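FAD-dependent pyridine nucleotide-disulphide oxidoreductase (Desulfovibrio vulgaris, PDB 3IWA) probably uses FAD to pass electrons from NADH or NADPH to a disulphide or another acceptor, as a two-subunit oxidoreductase. Local coordinates at residues 279-284 / 328-333; 296-301 / 334-339; 12-17 / 118-123; 400-405 / 414-419; 23-28 / 322-327. All blocks are in the same frame, centred on the assembly; numbering follows the deposited sequence.

Interaction 1. Residues 279-284 / 328-333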
# COMPACT_ATOMS: atom_id res chain seq x y z
N ASP A 279 8.23 3.39 -26.65
CA ASP A 279 7.14 4.24 -26.21
C ASP A 279 6.30 3.51 -25.15
O ASP A 279 6.62 2.37 -24.77
CB ASP A 279 6.32 4.73 -27.41
CG ASP A 279 5.42 3.66 -28.01
OD1 ASP A 279 5.29 2.54 -27.45
OD2 ASP A 279 4.86 3.95 -29.10
N THR A 280 5.22 4.13 -24.71
CA THR A 280 4.47 3.57 -23.60
C THR A 280 3.66 2.38 -24.02
O THR A 280 3.17 1.66 -23.16
CB THR A 280 3.54 4.57 -22.94
OG1 THR A 280 2.57 4.95 -23.90
CG2 THR A 280 4.30 5.80 -22.48
N ARG A 281 3.51 2.16 -25.33
CA ARG A 281 2.87 0.93 -25.84
C ARG A 281 3.87 -0.24 -25.94
O ARG A 281 3.51 -1.33 -26.38
CB ARG A 281 2.23 1.18 -27.21
CG ARG A 281 0.86 1.77 -27.19
CD ARG A 281 0.85 3.25 -26.88
NE ARG A 281 -0.52 3.77 -26.82
CZ ARG A 281 -0.85 5.01 -26.45
NH1 ARG A 281 0.09 5.89 -26.12
NH2 ARG A 281 -2.13 5.38 -26.41
N MET A 282 5.12 0.04 -25.54
CA MET A 282 6.27 -0.86 -25.62
C MET A 282 6.81 -1.08 -27.04
O MET A 282 7.55 -2.03 -27.28
CB MET A 282 6.03 -2.18 -24.86
CG MET A 282 5.60 -2.00 -23.37
SD MET A 282 6.63 -0.97 -22.28
CE MET A 282 8.11 -1.99 -22.25
N ARG A 283 6.49 -0.16 -27.95
CA ARG A 283 7.00 -0.16 -29.31
C ARG A 283 8.36 0.49 -29.42
O ARG A 283 8.54 1.59 -28.92
CB ARG A 283 6.08 0.64 -30.25
CG ARG A 283 4.73 -0.01 -30.54
CD ARG A 283 4.01 0.66 -31.71
NE ARG A 283 2.96 -0.23 -32.19
CZ ARG A 283 1.71 -0.24 -31.72
NH1 ARG A 283 0.83 -1.13 -32.19
NH2 ARG A 283 1.33 0.62 -30.78
N THR A 284 9.28 -0.15 -30.13
CA THR A 284 10.59 0.44 -30.43
C THR A 284 10.46 1.53 -31.51
O THR A 284 9.38 1.94 -31.85
CB THR A 284 11.56 -0.64 -30.94
OG1 THR A 284 11.13 -1.13 -32.21
CG2 THR A 284 11.62 -1.81 -29.99
N ASP A 328 -3.54 -5.76 -31.59
CA ASP A 328 -4.18 -4.54 -32.09
C ASP A 328 -4.85 -3.72 -31.00
O ASP A 328 -5.60 -2.80 -31.32
CB ASP A 328 -5.16 -4.84 -33.25
CG ASP A 328 -4.46 -5.43 -34.50
OD1 ASP A 328 -3.51 -4.79 -35.01
OD2 ASP A 328 -4.85 -6.53 -34.94
N GLY A 329 -4.57 -4.02 -29.73
CA GLY A 329 -5.07 -3.17 -28.61
C GLY A 329 -4.26 -1.89 -28.48
O GLY A 329 -3.39 -1.62 -29.30
N ASP A 330 -4.53 -1.12 -27.43
CA ASP A 330 -3.77 0.10 -27.17
C ASP A 330 -3.55 0.24 -25.66
O ASP A 330 -3.75 1.29 -25.06
CB ASP A 330 -4.50 1.30 -27.77
CG ASP A 330 -3.62 2.54 -27.91
OD1 ASP A 330 -2.44 2.42 -28.31
OD2 ASP A 330 -4.13 3.64 -27.62
N ALA A 331 -3.15 -0.87 -25.05
CA ALA A 331 -2.67 -0.89 -23.68
C ALA A 331 -1.32 -0.14 -23.51
O ALA A 331 -0.46 -0.19 -24.39
CB ALA A 331 -2.55 -2.37 -23.19
N THR A 332 -1.17 0.55 -22.37
CA THR A 332 0.03 1.33 -22.05
C THR A 332 0.70 0.95 -20.73
O THR A 332 0.07 0.45 -19.81
CB THR A 332 -0.29 2.84 -22.00
OG1 THR A 332 -1.24 3.09 -20.96
CG2 THR A 332 -0.86 3.31 -23.33
N PHE A 333 2.00 1.16 -20.67
CA PHE A 333 2.82 0.96 -19.47
C PHE A 333 3.63 2.24 -19.33
O PHE A 333 4.44 2.56 -20.21
CB PHE A 333 3.74 -0.25 -19.62
CG PHE A 333 4.42 -0.63 -18.37
CD1 PHE A 333 3.78 -1.42 -17.42
CD2 PHE A 333 5.69 -0.16 -18.09
CE1 PHE A 333 4.42 -1.74 -16.24
CE2 PHE A 333 6.31 -0.47 -16.92
CZ PHE A 333 5.69 -1.26 -16.01
O HOH W 1 -1.82 0.31 -29.91
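The type I beta turn Asp279-Met282 sets Thr280 and Arg281 against residues 330-333, in the loop that leaves helix 314-326. Arg281 grips the Asp330 carboxylate side-on: NE donates to OD1 of Asp330 at 2.8 Å, and NH2 of Arg281 donates to OD2 of Asp330 at 2.9 Å. The two planes are turned 24° against each other, OD1 being met from above the carboxylate plane and OD2 on its syn side but also well out of that plane. A bend at chi2 (77°) swings the guanidinium round to this salt bridge, and CG2 of Thr332 lies over the centre of one face. A water donates to OD1 of Asp330 at 2.7 Å and to Gly329 O, and accepts from Arg283 NH2. The loop starts from a Schellman motif that ends helix 314-326, with Asp328 as its C-prime residue; the turn leads into strand 289-291, at one edge of the five-stranded parallel sheet of a Rossmann-type domain. Phe333 N donates to Thr280 O at 2.8 Å, while Asp279 OD1 accepts from Arg283 N (3.0 Å) and so ties the turn together. Asn325 ND2 bonds to both Arg281 O and Ala331 O. Thr332 OG1 bonds to Glu430 of the second subunit. The Met-aromatic contact is oblique, with SD of Met282 5.3 Å from the Phe333 ring centroid.

Interaction 2. Residues 296-301 / 334-339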
# COMPACT_ATOMS: atom_id res chain seq x y z
N VAL A 296 15.36 -2.73 -22.24
CA VAL A 296 14.76 -1.45 -22.56
C VAL A 296 15.00 -0.39 -21.48
O VAL A 296 15.29 -0.70 -20.33
CB VAL A 296 13.21 -1.58 -22.80
CG1 VAL A 296 12.90 -2.64 -23.89
CG2 VAL A 296 12.45 -1.94 -21.50
N THR A 297 14.86 0.86 -21.90
CA THR A 297 14.72 2.02 -21.03
C THR A 297 13.28 2.49 -21.07
O THR A 297 12.68 2.52 -22.11
CB THR A 297 15.63 3.24 -21.40
OG1 THR A 297 15.33 4.37 -20.55
CG2 THR A 297 15.44 3.67 -22.88
N ILE A 298 12.74 2.85 -19.91
CA ILE A 298 11.43 3.47 -19.79
C ILE A 298 11.53 4.65 -18.81
O ILE A 298 12.46 4.73 -18.04
CB ILE A 298 10.40 2.51 -19.24
CG1 ILE A 298 10.86 1.99 -17.88
CG2 ILE A 298 10.19 1.38 -20.20
CD1 ILE A 298 9.94 0.99 -17.28
N PRO A 299 10.56 5.58 -18.85
CA PRO A 299 10.64 6.77 -18.00
C PRO A 299 10.73 6.44 -16.52
O PRO A 299 9.98 5.59 -16.02
CB PRO A 299 9.32 7.48 -18.29
CG PRO A 299 8.89 6.96 -19.62
CD PRO A 299 9.31 5.54 -19.61
N ASN A 300 11.66 7.07 -15.83
CA ASN A 300 11.67 6.99 -14.39
C ASN A 300 10.54 7.90 -13.96
O ASN A 300 10.61 9.09 -14.23
CB ASN A 300 13.01 7.47 -13.83
CG ASN A 300 13.08 7.38 -12.32
OD1 ASN A 300 12.28 7.98 -11.61
ND2 ASN A 300 14.03 6.64 -11.84
N LEU A 301 9.50 7.39 -13.31
CA LEU A 301 8.37 8.28 -12.95
C LEU A 301 8.61 9.27 -11.78
O LEU A 301 7.74 10.08 -11.48
CB LEU A 301 7.08 7.49 -12.75
CG LEU A 301 6.68 6.66 -13.98
CD1 LEU A 301 5.60 5.69 -13.59
CD2 LEU A 301 6.22 7.51 -15.14
N PRO A 334 3.38 3.02 -18.26
CA PRO A 334 3.86 4.41 -18.20
C PRO A 334 5.35 4.60 -17.89
O PRO A 334 5.93 5.67 -18.17
CB PRO A 334 3.03 5.02 -17.06
CG PRO A 334 2.78 3.84 -16.11
CD PRO A 334 2.57 2.65 -17.09
N GLY A 335 5.96 3.58 -17.30
CA GLY A 335 7.31 3.70 -16.75
C GLY A 335 7.33 3.02 -15.40
O GLY A 335 6.47 2.22 -15.10
N ALA A 336 8.29 3.41 -14.56
CA ALA A 336 8.45 2.80 -13.27
C ALA A 336 9.01 3.77 -12.24
O ALA A 336 9.61 4.81 -12.61
CB ALA A 336 9.33 1.58 -13.38
N VAL A 337 8.80 3.43 -10.97
CA VAL A 337 9.47 4.09 -9.87
C VAL A 337 10.48 3.20 -9.14
O VAL A 337 11.22 3.71 -8.30
CB VAL A 337 8.45 4.69 -8.85
CG1 VAL A 337 7.51 5.67 -9.56
CG2 VAL A 337 7.69 3.60 -8.12
N GLY A 338 10.53 1.91 -9.42
CA GLY A 338 11.59 1.05 -8.84
C GLY A 338 11.31 0.36 -7.50
O GLY A 338 12.20 0.17 -6.70
N SER A 339 10.07 -0.01 -7.26
CA SER A 339 9.72 -0.74 -6.07
C SER A 339 10.50 -2.05 -5.94
O SER A 339 10.73 -2.72 -6.92
CB SER A 339 8.24 -1.05 -6.14
OG SER A 339 7.51 0.13 -6.36
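Asn300 and Ala336 form a single beta bridge that joins the end of strand 296-299 to the linker between helix 314-326 and strand 340-343, the first strand of the antiparallel sheet. The bonds follow the parallel-bridge pattern, Ala336 pairing with both neighbours of Asn300. Ala336 N donates to Pro299 O at 3.1 Å, nearly along the C=O axis, and Leu301 N donates to Ala336 O at 2.7 Å, tilted 31° from the carbonyl plane. Packing is tight at Gly335, which has no side chain: Pro299 O comes within 3.4 Å of its CA. On the buried flank, Ile298 has CG1 between its backbone N and carbonyl carbon (chi1 57°), which puts CD1 3.8 Å from Gly335 C and near the Ala336 methyl. The exposed Pro334 ring is held more loosely, its CG 4.2 Å from Leu301 CD1, though the Pro299 ring still comes close to the Pro334 carbonyl, CG to O 3.5 Å. Asn300 turns its CB away from the linker and uses OD1 to accept from Val302 N and Thr303 N. Glu436 of the second subunit accepts from Val337 N and Gly338 N, which brings the dimer partner to the linker just past the bridge. Leu301 spans both regions: its CD2 approaches Pro334 O, and its CB meets CG1 of Val337 at 3.7 Å.

Interaction 3. Residues 12-17 / 118-123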
# COMPACT_ATOMS: atom_id res chain seq x y z
N VAL A 12 12.24 -15.34 -21.46
CA VAL A 12 12.55 -14.79 -20.16
C VAL A 12 11.32 -15.14 -19.32
O VAL A 12 10.92 -16.32 -19.21
CB VAL A 12 12.89 -13.24 -20.27
CG1 VAL A 12 14.32 -13.01 -20.75
CG2 VAL A 12 11.97 -12.52 -21.22
N ALA A 13 10.76 -14.15 -18.67
CA ALA A 13 9.37 -14.19 -18.31
C ALA A 13 8.67 -13.51 -19.47
O ALA A 13 7.67 -14.00 -19.97
CB ALA A 13 9.13 -13.43 -16.99
N LEU A 14 9.24 -12.41 -19.94
CA LEU A 14 8.54 -11.53 -20.83
C LEU A 14 8.02 -12.15 -22.14
O LEU A 14 6.87 -11.90 -22.50
CB LEU A 14 9.34 -10.25 -21.09
CG LEU A 14 8.53 -9.21 -21.86
CD1 LEU A 14 8.39 -7.90 -21.10
CD2 LEU A 14 9.15 -8.98 -23.24
N GLY A 15 8.85 -12.94 -22.82
CA GLY A 15 8.46 -13.58 -24.08
C GLY A 15 7.23 -14.46 -23.97
O GLY A 15 6.21 -14.18 -24.60
N PRO A 16 7.30 -15.52 -23.14
CA PRO A 16 6.14 -16.40 -22.85
C PRO A 16 4.90 -15.62 -22.43
O PRO A 16 3.79 -15.92 -22.89
CB PRO A 16 6.63 -17.28 -21.70
CG PRO A 16 8.12 -17.31 -21.86
CD PRO A 16 8.51 -15.97 -22.42
N LYS A 17 5.06 -14.59 -21.60
CA LYS A 17 3.91 -13.79 -21.18
C LYS A 17 3.27 -13.08 -22.36
O LYS A 17 2.08 -13.11 -22.53
CB LYS A 17 4.31 -12.75 -20.13
CG LYS A 17 3.13 -12.03 -19.47
CD LYS A 17 2.26 -13.01 -18.67
CE LYS A 17 1.09 -12.34 -17.92
NZ LYS A 17 0.54 -13.24 -16.81
N VAL A 118 8.73 -9.46 -31.21
CA VAL A 118 8.98 -9.06 -29.84
C VAL A 118 10.42 -9.40 -29.44
O VAL A 118 10.81 -10.55 -29.51
CB VAL A 118 8.03 -9.77 -28.83
CG1 VAL A 118 8.46 -9.47 -27.34
CG2 VAL A 118 6.59 -9.39 -29.09
N LEU A 119 11.16 -8.38 -29.00
CA LEU A 119 12.50 -8.53 -28.48
C LEU A 119 12.52 -8.63 -26.95
O LEU A 119 12.27 -7.69 -26.25
CB LEU A 119 13.37 -7.38 -28.99
CG LEU A 119 13.41 -7.20 -30.53
CD1 LEU A 119 14.29 -6.05 -30.92
CD2 LEU A 119 13.90 -8.48 -31.19
N ALA A 120 12.78 -9.83 -26.45
CA ALA A 120 12.93 -10.07 -25.04
C ALA A 120 14.34 -10.54 -24.80
O ALA A 120 14.56 -11.67 -24.43
CB ALA A 120 11.94 -11.12 -24.59
N LEU A 121 15.30 -9.66 -25.04
CA LEU A 121 16.68 -10.05 -25.15
C LEU A 121 17.41 -10.12 -23.84
O LEU A 121 18.52 -10.60 -23.81
CB LEU A 121 17.43 -9.09 -26.07
CG LEU A 121 16.82 -8.87 -27.45
CD1 LEU A 121 17.65 -7.88 -28.20
CD2 LEU A 121 16.71 -10.16 -28.20
N GLY A 122 16.81 -9.62 -22.75
CA GLY A 122 17.46 -9.72 -21.44
C GLY A 122 18.73 -8.87 -21.34
O GLY A 122 18.95 -7.94 -22.11
N SER A 123 19.57 -9.20 -20.38
CA SER A 123 20.76 -8.43 -20.14
C SER A 123 21.95 -9.38 -20.02
O SER A 123 21.77 -10.59 -20.06
CB SER A 123 20.57 -7.64 -18.84
OG SER A 123 20.21 -8.54 -17.81
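With CG anti to its backbone N (chi1 -172°), Leu14 extends CD2 toward Ala120 and Val118, while chi1 of -80° in Val12 carries CG2 in between backbone N and carbonyl carbon and onto the same alanine. Val12 CG2 meets Ala120 CB at 3.6 Å, and Leu14 CD2 reaches that methyl at 3.8 Å. Next to these two, Gly15 N lies 4.0 Å from Ala120 CB. Gly15 carries no side chain, and here the two chains come nearest, CA of Gly15 being 5.8 Å from CA of Ala120. Leu14 CD2 also touches Val118 CG1 at 4.2 Å. The site is the N-terminal end of helix 14-25, after the turn from strand 5-9, laid against the end of the neighbouring parallel strand 116-119. Strand 5-9 and helix 14-25 form the first beta-alpha unit of the Rossmann-type domain, where relatives bind the FAD diphosphate; no FAD is present in this model. Backbone bonds from Val118 and Ala120 to Ile9 hold the strand end in place, and Gln318 and Ile322 of helix 314-326 add to the packing. Across the contact no hydrogen bond forms, so the fit rests on methyl groups and close approach to a glycine backbone.

Interaction 4. Residues 400-405 / 414-419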
# COMPACT_ATOMS: atom_id res chain seq x y z
N LEU A 400 10.41 11.76 -2.90
CA LEU A 400 11.16 11.18 -4.01
C LEU A 400 11.35 9.67 -3.85
O LEU A 400 11.78 8.99 -4.78
CB LEU A 400 12.53 11.87 -4.15
CG LEU A 400 12.56 13.39 -4.34
CD1 LEU A 400 13.96 14.05 -4.26
CD2 LEU A 400 11.84 13.79 -5.61
N GLY A 401 11.09 9.18 -2.65
CA GLY A 401 11.37 7.82 -2.31
C GLY A 401 11.10 7.48 -0.87
O GLY A 401 10.91 8.37 -0.02
N ILE A 402 11.10 6.18 -0.61
CA ILE A 402 10.81 5.64 0.67
C ILE A 402 11.51 4.29 0.73
O ILE A 402 11.48 3.56 -0.26
CB ILE A 402 9.30 5.52 0.91
CG1 ILE A 402 9.05 5.07 2.33
CG2 ILE A 402 8.60 4.58 -0.09
CD1 ILE A 402 7.61 5.17 2.76
N GLN A 403 12.20 4.01 1.85
CA GLN A 403 12.76 2.70 2.12
C GLN A 403 12.57 2.28 3.57
O GLN A 403 12.30 3.08 4.40
CB GLN A 403 14.24 2.70 1.85
CG GLN A 403 14.63 3.01 0.44
CD GLN A 403 14.73 4.44 0.20
OE1 GLN A 403 15.24 5.16 1.05
NE2 GLN A 403 14.28 4.90 -0.96
N GLY A 404 12.74 1.02 3.88
CA GLY A 404 12.59 0.58 5.24
C GLY A 404 13.20 -0.77 5.53
O GLY A 404 13.57 -1.51 4.61
N PHE A 405 13.25 -1.10 6.82
CA PHE A 405 13.69 -2.40 7.26
C PHE A 405 12.86 -2.83 8.47
O PHE A 405 12.50 -2.01 9.31
CB PHE A 405 15.19 -2.34 7.59
CG PHE A 405 15.77 -3.64 8.08
CD1 PHE A 405 16.43 -4.48 7.21
CD2 PHE A 405 15.70 -3.98 9.41
CE1 PHE A 405 17.02 -5.65 7.65
CE2 PHE A 405 16.27 -5.17 9.85
CZ PHE A 405 16.93 -6.00 8.97
N ALA A 414 3.38 -3.44 3.50
CA ALA A 414 2.15 -2.66 3.52
C ALA A 414 2.38 -1.15 3.59
O ALA A 414 1.56 -0.35 3.12
CB ALA A 414 1.23 -3.12 4.69
N ARG A 415 3.49 -0.76 4.21
CA ARG A 415 3.81 0.62 4.40
C ARG A 415 4.49 1.09 3.11
O ARG A 415 4.18 2.14 2.59
CB ARG A 415 4.75 0.73 5.62
CG ARG A 415 4.21 1.35 6.92
CD ARG A 415 2.85 0.94 7.44
NE ARG A 415 2.89 -0.40 7.95
CZ ARG A 415 2.15 -0.88 8.94
NH1 ARG A 415 2.31 -2.15 9.27
NH2 ARG A 415 1.28 -0.13 9.62
N ILE A 416 5.44 0.34 2.60
CA ILE A 416 6.09 0.73 1.33
C ILE A 416 5.10 0.79 0.14
O ILE A 416 5.18 1.69 -0.71
CB ILE A 416 7.27 -0.24 0.99
CG1 ILE A 416 8.38 -0.16 2.06
CG2 ILE A 416 7.84 0.07 -0.38
CD1 ILE A 416 8.90 1.26 2.41
N ASN A 417 4.19 -0.19 0.05
CA ASN A 417 3.21 -0.22 -1.04
C ASN A 417 2.35 1.01 -1.06
O ASN A 417 2.09 1.55 -2.12
CB ASN A 417 2.26 -1.40 -0.89
CG ASN A 417 2.77 -2.67 -1.55
OD1 ASN A 417 3.82 -2.68 -2.20
ND2 ASN A 417 2.01 -3.76 -1.39
N ALA A 418 1.90 1.43 0.13
CA ALA A 418 1.02 2.59 0.24
C ALA A 418 1.63 3.77 -0.45
O ALA A 418 0.93 4.51 -1.14
CB ALA A 418 0.72 2.93 1.71
N VAL A 419 2.92 3.98 -0.22
CA VAL A 419 3.60 5.12 -0.78
C VAL A 419 4.08 4.87 -2.22
O VAL A 419 4.04 5.77 -3.06
CB VAL A 419 4.77 5.54 0.15
CG1 VAL A 419 5.54 6.65 -0.47
CG2 VAL A 419 4.24 5.89 1.58
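Ile402 stands between Ile416 and Val419, joining strand 399-406 to helix 409-423 in the alpha-beta dimerisation domain. The segments run almost exactly antiparallel (174°), their axes 8.8 Å apart. Ile402 CG1 is anti to its backbone N (chi1 -174°), which sends the chain toward the helix: CG1 touches Ile416 CD1 at 3.8 Å, and CD1 of Ile402 reaches Val419 CG2 at 3.6 Å. The other branch is used as well, CG2 of Ile402 lying 3.7 Å from Val419 CG1, so that both branches of the isoleucine are engaged by the valine. Where Gly404 has no side chain, CD1 of Ile416 lies over the strand backbone, 4.0 Å from Gln403 C and 4.1 Å from Gly404 N. In the next shell, Leu390 of the adjoining strand 386-393 touches Ile402, and Val450 of helix 449-461 touches Val419. Gln403 points to the reverse face of the sheet, where NE2 donates to Leu354 O. A classic beta bulge, with Leu400 and Gly401 both facing Val391, precedes the contact in the strand. Farther out, the helix meets the second subunit, Ile416 packing on Val438 of that chain and Asn417 ND2 donating to its Ala414 O.

Interaction 5. Residues 23-28 / 322-327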
# COMPACT_ATOMS: atom_id res chain seq x y z
N LYS A 23 -2.07 -14.88 -27.74
CA LYS A 23 -2.85 -16.04 -28.15
C LYS A 23 -4.24 -16.05 -27.51
O LYS A 23 -5.21 -16.35 -28.20
CB LYS A 23 -2.08 -17.33 -27.85
CG LYS A 23 -0.87 -17.61 -28.78
CD LYS A 23 -1.26 -17.92 -30.26
CE LYS A 23 -1.99 -19.28 -30.45
NZ LYS A 23 -2.77 -19.35 -31.75
N ARG A 24 -4.37 -15.67 -26.24
CA ARG A 24 -5.69 -15.67 -25.63
C ARG A 24 -6.60 -14.73 -26.44
O ARG A 24 -7.74 -15.09 -26.73
CB ARG A 24 -5.65 -15.30 -24.13
N LEU A 25 -6.08 -13.59 -26.86
CA LEU A 25 -6.85 -12.59 -27.65
C LEU A 25 -7.01 -12.89 -29.16
O LEU A 25 -8.05 -12.55 -29.76
CB LEU A 25 -6.18 -11.22 -27.52
CG LEU A 25 -6.01 -10.69 -26.11
CD1 LEU A 25 -5.12 -9.46 -26.12
CD2 LEU A 25 -7.38 -10.44 -25.44
N ASP A 26 -5.99 -13.48 -29.77
CA ASP A 26 -6.00 -13.81 -31.20
C ASP A 26 -5.58 -15.27 -31.42
O ASP A 26 -4.46 -15.52 -31.83
CB ASP A 26 -5.04 -12.91 -31.99
CG ASP A 26 -5.58 -11.50 -32.18
OD1 ASP A 26 -6.72 -11.22 -31.76
OD2 ASP A 26 -4.83 -10.66 -32.78
N PRO A 27 -6.49 -16.23 -31.16
CA PRO A 27 -6.11 -17.65 -31.21
C PRO A 27 -5.82 -18.18 -32.62
O PRO A 27 -5.25 -19.27 -32.77
CB PRO A 27 -7.35 -18.36 -30.65
CG PRO A 27 -8.23 -17.28 -30.06
CD PRO A 27 -7.90 -16.04 -30.78
N GLU A 28 -6.22 -17.40 -33.62
CA GLU A 28 -6.08 -17.76 -35.01
C GLU A 28 -4.68 -17.42 -35.55
O GLU A 28 -4.31 -17.87 -36.63
CB GLU A 28 -7.18 -17.10 -35.87
CG GLU A 28 -7.15 -15.55 -35.99
CD GLU A 28 -7.94 -14.81 -34.89
OE1 GLU A 28 -8.09 -15.37 -33.79
OE2 GLU A 28 -8.41 -13.67 -35.12
N ILE A 322 2.42 -5.94 -24.01
CA ILE A 322 2.90 -6.24 -25.33
C ILE A 322 1.93 -7.24 -26.00
O ILE A 322 1.54 -7.07 -27.15
CB ILE A 322 4.37 -6.76 -25.37
CG1 ILE A 322 5.34 -5.66 -24.93
CG2 ILE A 322 4.67 -7.31 -26.80
CD1 ILE A 322 6.75 -6.14 -24.56
N GLY A 323 1.49 -8.23 -25.26
CA GLY A 323 0.48 -9.19 -25.75
C GLY A 323 -0.79 -8.60 -26.35
O GLY A 323 -1.24 -8.99 -27.44
N THR A 324 -1.35 -7.64 -25.63
CA THR A 324 -2.55 -6.92 -26.00
C THR A 324 -2.31 -6.04 -27.22
O THR A 324 -3.17 -5.95 -28.12
CB THR A 324 -3.01 -6.08 -24.75
OG1 THR A 324 -3.32 -6.99 -23.70
CG2 THR A 324 -4.21 -5.19 -25.02
N ASN A 325 -1.16 -5.38 -27.26
CA ASN A 325 -0.85 -4.52 -28.38
C ASN A 325 -0.49 -5.31 -29.66
O ASN A 325 -0.72 -4.80 -30.72
CB ASN A 325 0.22 -3.49 -28.01
CG ASN A 325 -0.29 -2.51 -26.97
OD1 ASN A 325 -1.50 -2.44 -26.76
ND2 ASN A 325 0.62 -1.74 -26.32
N LEU A 326 0.08 -6.52 -29.53
CA LEU A 326 0.28 -7.42 -30.68
C LEU A 326 -1.06 -7.81 -31.27
O LEU A 326 -1.14 -8.04 -32.47
CB LEU A 326 0.98 -8.72 -30.30
CG LEU A 326 2.43 -8.67 -29.80
CD1 LEU A 326 2.83 -10.00 -29.10
CD2 LEU A 326 3.33 -8.34 -30.96
N ALA A 327 -2.09 -7.89 -30.41
CA ALA A 327 -3.48 -8.10 -30.86
C ALA A 327 -4.24 -6.84 -31.22
O ALA A 327 -5.44 -6.85 -31.17
CB ALA A 327 -4.26 -8.89 -29.87
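Leu25 and Ala327 make the apolar part of this contact between two helix ends, CB of Leu25 lying 3.8 Å from CB of Ala327. The leucine side chain then runs along the second helix, and its CD1 rests 3.6 Å from Thr324 CA. Chi1 of -57°, with CG beside the backbone N, turns the chain that way. A second kind of approach is carboxylate against methyl: OD2 of Asp26 comes within 3.5 Å of Ala327 CB, with the rest of the carboxylate beside the same methyl. No hydrogen bond joins the two segments themselves. Lys23 NZ donates to Pro27 O at 2.7 Å from 54° above the carbonyl plane, and so ties the residues after the helix back to its last turn; Ala29 O is a second acceptor for the same nitrogen. Thr324 OG1 accepts from NE of Arg21, one turn earlier in helix 14-25, which links the two helices, and Asp26 OD2 makes a long, weak ion pair with Lys4. The contact lies at the surface, and brings together the C-terminal ends of helices 14-25 and 314-326, the first and last helices of the Rossmann-type domain that in this family holds FAD.

How the interactions relate
From the N terminus, interaction 3 closes the loop from helix 14-25 to strand 116-119 within the Rossmann-type domain. Interaction 5 starts on that same helix before this loop is closed, so the two cross, and it returns only at helix 314-326, almost 300 residues later. Interactions 1 and 2 begin within that span and end beyond it, crossing interaction 5 and each other; they fasten the linker 328-339 as it leaves the helix. Interaction 1 packs on interaction 2 through Phe333 and Ile298. Interaction 4 is a short, separate closure in the dimerisation domain, and interactions 1, 2 and 4 all touch the second subunit.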